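Isomerase/lactonizing enzyme (Agrobacterium fabrum str. C58, PDB 2NQL) belongs to the enolase superfamily, joining a mandelate racemase/muconate lactonizing enzyme-type N-terminal domain to a TIM-barrel-like C-terminal domain that carries a sodium ion. Local coordinates at residues 50-55 and 318-323; 84-89 and 103-108; 156-161 and 341-346; 246-251 and 278-283. All coordinates share one frame; numbering follows the deposited sequence.

Contact 1 (50-55 and 318-323)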
loop_
_atom_site.group_PDB
_atom_site.type_symbol
_atom_site.label_atom_id
_atom_site.label_comp_id
_atom_site.label_asym_id
_atom_site.label_seq_id
_atom_site.Cartn_x
_atom_site.Cartn_y
_atom_site.Cartn_z
ATOM N N ASP A 50 4.968 -22.659 -2.215
ATOM C CA ASP A 50 5.579 -21.563 -2.980
ATOM C C ASP A 50 4.538 -21.156 -4.004
ATOM O O ASP A 50 3.848 -22.015 -4.559
ATOM C CB ASP A 50 6.819 -22.032 -3.713
ATOM C CG ASP A 50 8.045 -22.128 -2.814
ATOM O OD1 ASP A 50 8.013 -21.679 -1.645
ATOM O OD2 ASP A 50 9.061 -22.666 -3.301
ATOM N N ARG A 51 4.397 -19.854 -4.244
ATOM C CA ARG A 51 3.368 -19.396 -5.209
ATOM C C ARG A 51 3.768 -18.018 -5.711
ATOM O O ARG A 51 4.257 -17.197 -4.939
ATOM C CB ARG A 51 1.977 -19.325 -4.542
ATOM C CG ARG A 51 0.811 -19.033 -5.525
ATOM C CD ARG A 51 -0.542 -19.313 -4.861
ATOM N NE ARG A 51 -0.756 -18.575 -3.623
ATOM C CZ ARG A 51 -1.711 -18.881 -2.743
ATOM N NH1 ARG A 51 -2.524 -19.932 -2.945
ATOM N NH2 ARG A 51 -1.824 -18.153 -1.651
ATOM N N SER A 52 3.571 -17.771 -6.996
ATOM C CA SER A 52 3.767 -16.415 -7.498
ATOM C C SER A 52 2.711 -16.167 -8.560
ATOM O O SER A 52 2.047 -17.104 -9.029
ATOM C CB SER A 52 5.172 -16.239 -8.093
ATOM O OG SER A 52 5.386 -17.126 -9.169
ATOM N N VAL A 53 2.565 -14.900 -8.941
ATOM C CA VAL A 53 1.612 -14.536 -9.989
ATOM C C VAL A 53 2.379 -14.245 -11.254
ATOM O O VAL A 53 3.315 -13.450 -11.222
ATOM C CB VAL A 53 0.784 -13.265 -9.588
ATOM C CG1 VAL A 53 0.029 -12.673 -10.837
ATOM C CG2 VAL A 53 -0.211 -13.619 -8.473
ATOM N N LEU A 54 1.976 -14.868 -12.357
ATOM C CA LEU A 54 2.619 -14.660 -13.655
ATOM C C LEU A 54 1.666 -13.926 -14.592
ATOM O O LEU A 54 0.451 -14.167 -14.553
ATOM C CB LEU A 54 2.979 -16.016 -14.282
ATOM C CG LEU A 54 4.199 -16.695 -13.644
ATOM C CD1 LEU A 54 4.181 -18.178 -13.988
ATOM C CD2 LEU A 54 5.446 -16.047 -14.213
ATOM N N VAL A 55 2.214 -13.065 -15.450
ATOM C CA VAL A 55 1.383 -12.380 -16.470
ATOM C C VAL A 55 1.946 -12.673 -17.858
ATOM O O VAL A 55 3.137 -12.506 -18.074
ATOM C CB VAL A 55 1.348 -10.838 -16.236
ATOM C CG1 VAL A 55 0.682 -10.128 -17.423
ATOM C CG2 VAL A 55 0.565 -10.531 -14.956
ATOM N N VAL A 318 11.348 -16.225 -3.260
ATOM C CA VAL A 318 10.525 -17.246 -3.887
ATOM C C VAL A 318 9.875 -16.678 -5.150
ATOM O O VAL A 318 9.240 -15.629 -5.123
ATOM C CB VAL A 318 9.425 -17.706 -2.884
ATOM C CG1 VAL A 318 8.294 -18.468 -3.575
ATOM C CG2 VAL A 318 10.069 -18.541 -1.747
ATOM N N GLY A 319 10.055 -17.385 -6.253
ATOM C CA GLY A 319 9.447 -16.999 -7.513
ATOM C C GLY A 319 9.906 -17.969 -8.577
ATOM O O GLY A 319 10.732 -18.849 -8.300
ATOM N N ALA A 320 9.353 -17.833 -9.781
ATOM C CA ALA A 320 9.610 -18.791 -10.872
ATOM C C ALA A 320 10.926 -18.476 -11.593
ATOM O O ALA A 320 11.512 -19.346 -12.249
ATOM C CB ALA A 320 8.454 -18.781 -11.863
ATOM N N GLY A 321 11.391 -17.237 -11.468
ATOM C CA GLY A 321 12.611 -16.823 -12.143
ATOM C C GLY A 321 12.371 -15.651 -13.092
ATOM O O GLY A 321 13.326 -15.069 -13.582
ATOM N N ILE A 322 11.096 -15.312 -13.358
ATOM C CA ILE A 322 10.760 -14.218 -14.308
ATOM C C ILE A 322 11.125 -12.832 -13.730
ATOM O O ILE A 322 11.874 -12.054 -14.356
ATOM C CB ILE A 322 9.246 -14.283 -14.754
ATOM C CG1 ILE A 322 8.883 -15.609 -15.476
ATOM C CG2 ILE A 322 8.811 -13.022 -15.543
ATOM C CD1 ILE A 322 9.665 -15.916 -16.725
ATOM N N PHE A 323 10.604 -12.505 -12.542
ATOM C CA PHE A 323 11.074 -11.293 -11.885
ATOM C C PHE A 323 12.538 -11.292 -11.450
ATOM O O PHE A 323 13.154 -10.240 -11.399
ATOM C CB PHE A 323 10.108 -10.702 -10.839
ATOM C CG PHE A 323 9.895 -11.555 -9.592
ATOM C CD1 PHE A 323 10.914 -11.762 -8.656
ATOM C CD2 PHE A 323 8.631 -12.057 -9.311
ATOM C CE1 PHE A 323 10.672 -12.514 -7.475
ATOM C CE2 PHE A 323 8.371 -12.816 -8.154
ATOM C CZ PHE A 323 9.393 -13.036 -7.231
#
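From Asp50 and Ser52, beside Val318 and Gly319, segments 50-55 and 318-323 run in nearly the same direction, 22° apart end to end. They do not pair as a sheet: Ser52 CA and Gly319 CA, the nearest such atoms, are 5.7 Å apart. The contact is a domain interface of the enolase fold. Strand 50-59 belongs to the antiparallel sheet of the N-terminal domain, whereas 318-323 is a barrel-domain loop entering helix 322-331, with Gly321 at the N-cap.

At the loop's start, Val318 sets both methyls against one carboxylate. Its CG1 lies 3.7 Å from Asp50 CG, and its CG2 is 3.8 Å from Asp50 OD1, an oxygen that also forms a salt bridge with Arg17. Val318 CG1 further covers Arg51 N, which is buried here and has no polar partner in the model.

In the middle, Ser52 OG is turned between its own backbone N and carbonyl carbon (chi1 60°), facing the loop. It stops 4.1 Å short of Ala320 N; Glu68 of strand 64-70 mediates instead, its OE2 bonded to both atoms while its OE1 takes Phe323 N in the first turn of the helix. Where the helix starts, the two aliphatic chains cross at about a right angle, Leu54 CD2 resting 3.7 Å from Ile322 CG1.

Contact 2 (84-89 and 103-108)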
loop_
_atom_site.group_PDB
_atom_site.type_symbol
_atom_site.label_atom_id
_atom_site.label_comp_id
_atom_site.label_asym_id
_atom_site.label_seq_id
_atom_site.Cartn_x
_atom_site.Cartn_y
_atom_site.Cartn_z
ATOM N N ASP A 84 -9.789 -6.716 -13.494
ATOM C CA ASP A 84 -10.903 -5.746 -13.382
ATOM C C ASP A 84 -10.532 -4.378 -13.925
ATOM O O ASP A 84 -11.350 -3.721 -14.572
ATOM C CB ASP A 84 -11.396 -5.593 -11.928
ATOM C CG ASP A 84 -12.562 -4.575 -11.810
ATOM O OD1 ASP A 84 -13.630 -4.825 -12.384
ATOM O OD2 ASP A 84 -12.371 -3.518 -11.185
ATOM N N LEU A 85 -9.314 -3.940 -13.622
ATOM C CA LEU A 85 -8.909 -2.559 -13.820
ATOM C C LEU A 85 -7.757 -2.378 -14.798
ATOM O O LEU A 85 -7.867 -1.620 -15.759
ATOM C CB LEU A 85 -8.566 -1.887 -12.484
ATOM C CG LEU A 85 -7.908 -0.495 -12.549
ATOM C CD1 LEU A 85 -8.873 0.608 -13.080
ATOM C CD2 LEU A 85 -7.243 -0.069 -11.223
ATOM N N LEU A 86 -6.625 -3.030 -14.540
ATOM C CA LEU A 86 -5.383 -2.534 -15.135
ATOM C C LEU A 86 -5.196 -3.003 -16.578
ATOM O O LEU A 86 -4.682 -2.258 -17.409
ATOM C CB LEU A 86 -4.179 -2.952 -14.284
ATOM C CG LEU A 86 -4.112 -2.350 -12.895
ATOM C CD1 LEU A 86 -3.142 -3.188 -12.038
ATOM C CD2 LEU A 86 -3.644 -0.881 -12.981
ATOM N N ALA A 87 -5.621 -4.235 -16.866
ATOM C CA ALA A 87 -5.466 -4.808 -18.210
ATOM C C ALA A 87 -6.134 -3.922 -19.268
ATOM O O ALA A 87 -5.588 -3.720 -20.334
ATOM C CB ALA A 87 -6.028 -6.189 -18.289
ATOM N N GLY A 88 -7.309 -3.398 -18.940
ATOM C CA GLY A 88 -8.064 -2.526 -19.854
ATOM C C GLY A 88 -7.318 -1.280 -20.278
ATOM O O GLY A 88 -7.550 -0.768 -21.382
ATOM N N PHE A 89 -6.456 -0.772 -19.404
ATOM C CA PHE A 89 -5.650 0.411 -19.679
ATOM C C PHE A 89 -4.257 0.124 -20.252
ATOM O O PHE A 89 -3.503 1.038 -20.588
ATOM C CB PHE A 89 -5.568 1.290 -18.439
ATOM C CG PHE A 89 -6.898 1.889 -18.069
ATOM C CD1 PHE A 89 -7.388 2.985 -18.782
ATOM C CD2 PHE A 89 -7.679 1.334 -17.069
ATOM C CE1 PHE A 89 -8.624 3.542 -18.474
ATOM C CE2 PHE A 89 -8.919 1.868 -16.756
ATOM C CZ PHE A 89 -9.396 2.982 -17.467
ATOM N N ASP A 103 3.692 4.850 -15.488
ATOM C CA ASP A 103 3.368 6.113 -14.823
ATOM C C ASP A 103 1.881 6.419 -14.944
ATOM O O ASP A 103 1.276 6.880 -13.970
ATOM C CB ASP A 103 4.193 7.271 -15.405
ATOM C CG ASP A 103 5.627 7.293 -14.895
ATOM O OD1 ASP A 103 5.913 6.697 -13.832
ATOM O OD2 ASP A 103 6.488 7.936 -15.561
ATOM N N ASP A 104 1.289 6.143 -16.109
ATOM C CA ASP A 104 -0.170 6.292 -16.266
ATOM C C ASP A 104 -0.982 5.395 -15.336
ATOM O O ASP A 104 -1.960 5.848 -14.736
ATOM C CB ASP A 104 -0.597 6.059 -17.713
ATOM C CG ASP A 104 -0.208 7.222 -18.635
ATOM O OD1 ASP A 104 0.246 8.272 -18.125
ATOM O OD2 ASP A 104 -0.330 7.052 -19.857
ATOM N N LEU A 105 -0.571 4.131 -15.216
ATOM C CA LEU A 105 -1.280 3.185 -14.344
ATOM C C LEU A 105 -1.138 3.579 -12.897
ATOM O O LEU A 105 -2.122 3.528 -12.142
ATOM C CB LEU A 105 -0.774 1.732 -14.565
ATOM C CG LEU A 105 -0.917 1.150 -15.970
ATOM C CD1 LEU A 105 -0.346 -0.292 -16.027
ATOM C CD2 LEU A 105 -2.352 1.184 -16.456
ATOM N N TYR A 106 0.077 3.960 -12.499
ATOM C CA TYR A 106 0.321 4.445 -11.146
ATOM C C TYR A 106 -0.575 5.629 -10.805
ATOM O O TYR A 106 -1.217 5.674 -9.735
ATOM C CB TYR A 106 1.797 4.805 -10.957
ATOM C CG TYR A 106 2.149 5.215 -9.554
ATOM C CD1 TYR A 106 2.381 4.263 -8.561
ATOM C CD2 TYR A 106 2.289 6.570 -9.216
ATOM C CE1 TYR A 106 2.728 4.662 -7.256
ATOM C CE2 TYR A 106 2.602 6.965 -7.929
ATOM C CZ TYR A 106 2.839 6.028 -6.958
ATOM O OH TYR A 106 3.175 6.462 -5.705
ATOM N N ASP A 107 -0.615 6.588 -11.725
ATOM C CA ASP A 107 -1.460 7.787 -11.550
ATOM C C ASP A 107 -2.954 7.532 -11.340
ATOM O O ASP A 107 -3.625 8.375 -10.738
ATOM C CB ASP A 107 -1.273 8.729 -12.743
ATOM C CG ASP A 107 0.022 9.475 -12.688
ATOM O OD1 ASP A 107 0.749 9.369 -11.676
ATOM O OD2 ASP A 107 0.325 10.176 -13.672
ATOM N N MET A 108 -3.474 6.398 -11.820
ATOM C CA MET A 108 -4.910 6.098 -11.717
ATOM C C MET A 108 -5.403 6.065 -10.266
ATOM O O MET A 108 -6.539 6.438 -9.995
ATOM C CB MET A 108 -5.302 4.798 -12.418
ATOM C CG MET A 108 -5.130 4.797 -13.944
ATOM S SD MET A 108 -6.185 3.615 -14.750
ATOM C CE MET A 108 -5.375 2.072 -14.222
#
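Met108 is the principal bump of this interface, and Leu85, Leu86 and Phe89 form the hollow that receives it. Helices 75-90 and 98-109 run roughly antiparallel here, at 146° between their directions, and their local axes come no closer than 10.8 Å, a spacing filled by long side chains. The methionine chain bends at its last torsion (chi3 -71°), which turns the terminal methyl in between the two leucines, with the Phe89 ring beside it. There Met108 CE lies 3.6 Å from Leu86 CD2 and meets the forked end of Leu85 tip to tip, 4.0 Å from Leu85 CD1 and about as far from CG and CD2.

The sulfur at that bend covers one face of the aromatic ring: Met108 SD is 3.8 Å from the centroid of Phe89, 19° off the ring normal and shifted toward the CD2 side.

One turn earlier on the same helix, Leu105 makes a second, smaller bump. Its CD2 presses on Phe89 CB at 3.8 Å, while its CB faces Leu86 CD2 at 4.2 Å, so that Leu86 meets both side chains with a single methyl. Helix 117-138 closes the layer from another side through Tyr119 and Leu126, which touch Leu86, and Met108 also packs on Val38 of the second subunit. A Met-aromatic contact thus joins two helices of the helical part that follows the antiparallel sheet in enolase-type N-terminal domains.

Contact 3 (156-161 and 341-346)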
loop_
_atom_site.group_PDB
_atom_site.type_symbol
_atom_site.label_atom_id
_atom_site.label_comp_id
_atom_site.label_asym_id
_atom_site.label_seq_id
_atom_site.Cartn_x
_atom_site.Cartn_y
_atom_site.Cartn_z
ATOM N N TYR A 156 25.731 -13.089 -3.505
ATOM C CA TYR A 156 25.966 -13.567 -2.144
ATOM C C TYR A 156 24.973 -14.624 -1.739
ATOM O O TYR A 156 23.796 -14.574 -2.128
ATOM C CB TYR A 156 26.031 -12.429 -1.121
ATOM C CG TYR A 156 24.722 -11.788 -0.708
ATOM C CD1 TYR A 156 23.953 -12.328 0.345
ATOM C CD2 TYR A 156 24.247 -10.643 -1.352
ATOM C CE1 TYR A 156 22.770 -11.734 0.740
ATOM C CE2 TYR A 156 23.045 -10.025 -0.943
ATOM C CZ TYR A 156 22.320 -10.580 0.089
ATOM O OH TYR A 156 21.141 -10.006 0.498
ATOM N N VAL A 157 25.452 -15.572 -0.942
ATOM C CA VAL A 157 24.644 -16.690 -0.474
ATOM C C VAL A 157 23.677 -16.258 0.618
ATOM O O VAL A 157 24.048 -15.639 1.626
ATOM C CB VAL A 157 25.527 -17.870 0.039
ATOM C CG1 VAL A 157 24.668 -19.034 0.497
ATOM C CG2 VAL A 157 26.439 -18.334 -1.058
ATOM N N SER A 158 22.418 -16.610 0.411
ATOM C CA SER A 158 21.411 -16.320 1.384
ATOM C C SER A 158 20.679 -17.630 1.647
ATOM O O SER A 158 20.406 -18.412 0.720
ATOM C CB SER A 158 20.459 -15.286 0.788
ATOM O OG SER A 158 19.596 -14.763 1.763
ATOM N N GLY A 159 20.378 -17.883 2.909
ATOM C CA GLY A 159 19.583 -19.059 3.262
ATOM C C GLY A 159 20.554 -20.112 3.742
ATOM O O GLY A 159 21.348 -20.640 2.956
ATOM N N LEU A 160 20.502 -20.406 5.036
ATOM C CA LEU A 160 21.241 -21.539 5.589
ATOM C C LEU A 160 20.231 -22.456 6.268
ATOM O O LEU A 160 20.099 -22.421 7.496
ATOM C CB LEU A 160 22.333 -21.052 6.561
ATOM C CG LEU A 160 23.458 -20.156 6.002
ATOM C CD1 LEU A 160 24.294 -19.582 7.132
ATOM C CD2 LEU A 160 24.347 -20.877 4.968
ATOM N N PRO A 161 19.489 -23.267 5.467
ATOM C CA PRO A 161 18.424 -24.071 6.048
ATOM C C PRO A 161 18.971 -25.328 6.718
ATOM O O PRO A 161 18.790 -26.461 6.218
ATOM C CB PRO A 161 17.544 -24.419 4.847
ATOM C CG PRO A 161 18.478 -24.393 3.669
ATOM C CD PRO A 161 19.596 -23.458 4.002
ATOM N N GLU A 341 21.554 -10.628 -4.071
ATOM C CA GLU A 341 21.171 -11.811 -3.299
ATOM C C GLU A 341 20.960 -13.038 -4.194
ATOM O O GLU A 341 20.412 -12.932 -5.301
ATOM C CB GLU A 341 19.942 -11.517 -2.445
ATOM C CG GLU A 341 19.646 -12.583 -1.399
ATOM C CD GLU A 341 18.564 -12.162 -0.421
ATOM O OE1 GLU A 341 17.897 -11.159 -0.674
ATOM O OE2 GLU A 341 18.380 -12.831 0.602
ATOM N N PHE A 342 21.451 -14.178 -3.708
ATOM C CA PHE A 342 21.286 -15.464 -4.366
ATOM C C PHE A 342 20.671 -16.482 -3.392
ATOM O O PHE A 342 21.265 -16.861 -2.376
ATOM C CB PHE A 342 22.645 -15.946 -4.932
ATOM C CG PHE A 342 22.631 -17.352 -5.501
ATOM C CD1 PHE A 342 21.782 -17.713 -6.564
ATOM C CD2 PHE A 342 23.514 -18.318 -5.000
ATOM C CE1 PHE A 342 21.811 -19.008 -7.105
ATOM C CE2 PHE A 342 23.541 -19.625 -5.560
ATOM C CZ PHE A 342 22.686 -19.963 -6.588
ATOM N N GLN A 343 19.452 -16.899 -3.712
ATOM C CA GLN A 343 18.736 -17.911 -2.950
ATOM C C GLN A 343 18.927 -19.244 -3.639
ATOM O O GLN A 343 18.096 -19.651 -4.452
ATOM C CB GLN A 343 17.244 -17.572 -2.909
ATOM C CG GLN A 343 16.909 -16.299 -2.157
ATOM C CD GLN A 343 16.514 -16.573 -0.728
ATOM O OE1 GLN A 343 17.275 -16.300 0.203
ATOM N NE2 GLN A 343 15.319 -17.128 -0.543
ATOM N N HIS A 344 20.034 -19.911 -3.324
ATOM C CA HIS A 344 20.416 -21.140 -3.988
ATOM C C HIS A 344 19.310 -22.200 -4.003
ATOM O O HIS A 344 19.079 -22.842 -5.020
ATOM C CB HIS A 344 21.704 -21.674 -3.346
ATOM C CG HIS A 344 21.618 -21.841 -1.856
ATOM N ND1 HIS A 344 21.318 -23.048 -1.261
ATOM C CD2 HIS A 344 21.755 -20.947 -0.848
ATOM C CE1 HIS A 344 21.306 -22.898 0.053
ATOM N NE2 HIS A 344 21.566 -21.633 0.330
ATOM N N SER A 345 18.593 -22.314 -2.884
ATOM C CA SER A 345 17.580 -23.331 -2.665
ATOM C C SER A 345 16.346 -23.108 -3.523
ATOM O O SER A 345 15.569 -24.028 -3.726
ATOM C CB SER A 345 17.117 -23.236 -1.216
ATOM O OG SER A 345 18.188 -23.433 -0.314
ATOM N N ILE A 346 16.152 -21.871 -3.976
ATOM C CA ILE A 346 15.009 -21.529 -4.827
ATOM C C ILE A 346 15.440 -21.601 -6.297
ATOM O O ILE A 346 14.747 -22.178 -7.140
ATOM C CB ILE A 346 14.495 -20.075 -4.505
ATOM C CG1 ILE A 346 14.070 -19.942 -3.030
ATOM C CG2 ILE A 346 13.341 -19.675 -5.453
ATOM C CD1 ILE A 346 12.932 -20.887 -2.597
HETATM O O HOH W 1 18.443 -20.113 -0.283
#
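Tyr156 and Val157 pair with Glu341 and Phe342 as parallel neighbours, joining the first barrel strand, 152-158, to the last, 340-342, and so closing the TIM-type barrel. Two backbone bonds hold the register: Phe342 N to Tyr156 O at 2.9 Å, and Ser158 N to Phe342 O at 3.0 Å.

Side chains add two further hydrogen bonds. Ser158 OG donates to Glu341 OE2 over 2.6 Å; OE2 accepts through its anti lone pair, the one turned away from OE1, and Glu341 OE1 is occupied by Ala316 N. Past the strands, His344 NE2 gives a nearly straight bond (168°) to Gly159 O at 2.8 Å, the acceptor lying in the imidazole plane. A water lies between the segments, donating to Ser158 O at 2.8 Å and weakly accepting from Ser345 N.

Packing is carried by the tyrosine. With chi1 at 76°, its ring swings toward the neighbouring strand, and Glu341 CA makes a CH-pi contact over one face, 3.9 Å from the Tyr156 centroid. The planes of the ring and the glutamate carboxylate are nearly parallel, 13° apart, and Tyr156 OH is bonded to Lys184. On the other face of the sheet Val157 CG1 touches His344 CD2 at 3.7 Å.

The chemistry implies a closely positioned carboxylate: the side chain of Glu341, close to the sodium ion, has each oxygen gripped by a separate donor, which fixes its rotation at the barrel mouth, while the histidine bond pins the start of helix 344-347.

Contact 4 (246-251 and 278-283)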
loop_
_atom_site.group_PDB
_atom_site.type_symbol
_atom_site.label_atom_id
_atom_site.label_comp_id
_atom_site.label_asym_id
_atom_site.label_seq_id
_atom_site.Cartn_x
_atom_site.Cartn_y
_atom_site.Cartn_z
ATOM N N GLU A 246 7.925 0.941 9.198
ATOM C CA GLU A 246 7.196 2.201 9.387
ATOM C C GLU A 246 7.968 3.184 10.275
ATOM O O GLU A 246 7.695 4.393 10.271
ATOM C CB GLU A 246 5.831 1.904 10.000
ATOM C CG GLU A 246 5.026 0.847 9.273
ATOM C CD GLU A 246 5.166 -0.549 9.880
ATOM O OE1 GLU A 246 6.271 -0.910 10.368
ATOM O OE2 GLU A 246 4.175 -1.304 9.862
ATOM N N ASP A 247 8.942 2.653 11.020
ATOM C CA ASP A 247 9.635 3.374 12.091
ATOM C C ASP A 247 10.860 4.114 11.540
ATOM O O ASP A 247 11.990 3.750 11.848
ATOM C CB ASP A 247 10.028 2.373 13.194
ATOM C CG ASP A 247 10.613 3.045 14.443
ATOM O OD1 ASP A 247 10.541 4.287 14.569
ATOM O OD2 ASP A 247 11.170 2.316 15.292
ATOM N N ILE A 248 10.618 5.146 10.718
ATOM C CA ILE A 248 11.690 5.939 10.086
ATOM C C ILE A 248 12.542 6.673 11.143
ATOM O O ILE A 248 13.764 6.748 11.011
ATOM C CB ILE A 248 11.143 6.904 8.984
ATOM C CG1 ILE A 248 10.487 6.106 7.838
ATOM C CG2 ILE A 248 12.256 7.821 8.404
ATOM C CD1 ILE A 248 9.588 6.933 6.912
ATOM N N ALA A 249 11.900 7.168 12.202
ATOM C CA ALA A 249 12.621 7.749 13.344
ATOM C C ALA A 249 13.574 6.742 14.003
ATOM O O ALA A 249 14.710 7.087 14.358
ATOM C CB ALA A 249 11.632 8.305 14.376
ATOM N N GLY A 250 13.103 5.505 14.162
ATOM C CA GLY A 250 13.909 4.417 14.712
ATOM C C GLY A 250 15.069 3.999 13.826
ATOM O O GLY A 250 16.166 3.716 14.324
ATOM N N LEU A 251 14.819 3.945 12.515
ATOM C CA LEU A 251 15.868 3.684 11.524
ATOM C C LEU A 251 16.926 4.789 11.538
ATOM O O LEU A 251 18.140 4.504 11.500
ATOM C CB LEU A 251 15.271 3.531 10.114
ATOM C CG LEU A 251 16.255 3.185 8.975
ATOM C CD1 LEU A 251 16.919 1.832 9.217
ATOM C CD2 LEU A 251 15.528 3.181 7.652
ATOM N N ILE A 278 16.063 8.203 3.023
ATOM C CA ILE A 278 17.401 8.746 2.843
ATOM C C ILE A 278 17.468 10.237 3.180
ATOM O O ILE A 278 18.536 10.749 3.514
ATOM C CB ILE A 278 18.009 8.404 1.460
ATOM C CG1 ILE A 278 17.317 9.196 0.336
ATOM C CG2 ILE A 278 17.966 6.862 1.220
ATOM C CD1 ILE A 278 18.025 9.140 -0.995
ATOM N N GLU A 279 16.317 10.913 3.129
ATOM C CA GLU A 279 16.205 12.309 3.574
ATOM C C GLU A 279 16.403 12.488 5.089
ATOM O O GLU A 279 16.721 13.582 5.550
ATOM C CB GLU A 279 14.897 12.950 3.059
ATOM C CG GLU A 279 14.918 13.262 1.528
ATOM C CD GLU A 279 13.531 13.456 0.868
ATOM O OE1 GLU A 279 12.477 13.366 1.548
ATOM O OE2 GLU A 279 13.500 13.696 -0.364
ATOM N N ARG A 280 16.256 11.398 5.845
ATOM C CA ARG A 280 16.396 11.396 7.302
ATOM C C ARG A 280 17.502 10.491 7.876
ATOM O O ARG A 280 18.044 10.797 8.933
ATOM C CB ARG A 280 15.061 11.021 7.949
ATOM C CG ARG A 280 13.983 12.094 7.848
ATOM C CD ARG A 280 12.673 11.608 8.462
ATOM N NE ARG A 280 12.783 11.395 9.906
ATOM C CZ ARG A 280 11.756 11.124 10.711
ATOM N NH1 ARG A 280 10.521 11.027 10.220
ATOM N NH2 ARG A 280 11.965 10.950 12.011
ATOM N N CYS A 281 17.799 9.366 7.212
ATOM C CA CYS A 281 18.663 8.301 7.784
ATOM C C CYS A 281 19.986 8.169 7.019
ATOM O O CYS A 281 20.105 8.688 5.907
ATOM C CB CYS A 281 17.957 6.942 7.810
ATOM S SG CYS A 281 16.212 6.958 8.296
ATOM N N ARG A 282 20.963 7.487 7.636
ATOM C CA ARG A 282 22.224 7.106 6.973
ATOM C C ARG A 282 22.183 5.679 6.405
ATOM O O ARG A 282 22.454 4.697 7.102
ATOM C CB ARG A 282 23.413 7.262 7.921
ATOM C CG ARG A 282 24.005 8.653 7.903
ATOM C CD ARG A 282 25.015 8.852 9.012
ATOM N NE ARG A 282 24.970 10.233 9.485
ATOM C CZ ARG A 282 25.430 10.648 10.661
ATOM N NH1 ARG A 282 25.989 9.790 11.511
ATOM N NH2 ARG A 282 25.327 11.932 10.985
ATOM N N ILE A 283 21.813 5.591 5.131
ATOM C CA ILE A 283 21.558 4.303 4.489
ATOM C C ILE A 283 22.779 3.996 3.627
ATOM O O ILE A 283 23.110 4.739 2.698
ATOM C CB ILE A 283 20.235 4.334 3.629
ATOM C CG1 ILE A 283 18.986 4.670 4.484
ATOM C CG2 ILE A 283 20.046 3.024 2.845
ATOM C CD1 ILE A 283 18.820 3.862 5.786
#
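Successive beta-alpha units of the barrel meet where the start of helix 248-255 packs on the loop joining helix 271-278 to strand 285-286, with Ile248, Ala249 and Leu251 facing Arg280, Cys281 and Ile283. The helix start is capped by Asp247, whose OD1 accepts from Gly250 N at 2.9 Å, the donor standing well above the carboxylate plane.

Arg280 reaches across the start of helix 248-255. Its chain bends at chi3 (66°), laying the guanidinium over the first turn: Ile248 CG2 lies 3.8 Å from Arg280 CD and covers one face of the flat group, the two side chains crossing at about a right angle. Farther out, Arg280 NH2 comes to 3.5 Å from Ala249 CA, alongside the alanine methyl.

Next along the loop, Cys281 SG fills the angle between two helix residues, 3.8 Å from Leu251 CG and 3.7 Å from Ile248 O. Leu251 holds its CG anti to the backbone N (chi1 -177°), a setting that brings CD2 to the loop, where Leu251 CD2 meets Ile283 CD1 at 3.8 Å. Val264 of the intervening strand touches both of these side chains.

Arg280 therefore plays two parts: one face of its guanidinium lies against Ile248 CG2 and the backbone N of Ala249, and its nitrogens serve charge, NE with Glu252 and NH1 with Glu279 of the second subunit. The reciprocal pair is also present, so two arginines that pack together across the dimer are probably offset by acidic partners.

How the contacts relate
Three of the four contacts reach the second subunit; only contact 3 does not. Contact 1 and contact 3 touch directly, Val318 CG2 meeting Ile346 CD1 at 3.8 Å, so the domain interface abuts the barrel's closing seam. Contact 3 lies nearest the metal: the side chain of Glu341 is about 5 Å from the sodium ion, whose site includes Glu240 and Glu266, against about 11 Å for Ile283 in contact 4 and about 13 Å for Val318 in contact 1. Arg51 of contact 1 packs on Asp84 of the second subunit, a contact 2 residue. Contacts 2 and 4, with centres 31 Å apart, are joined across the dimer: Tyr106 of one chain bonds Glu246 of the other.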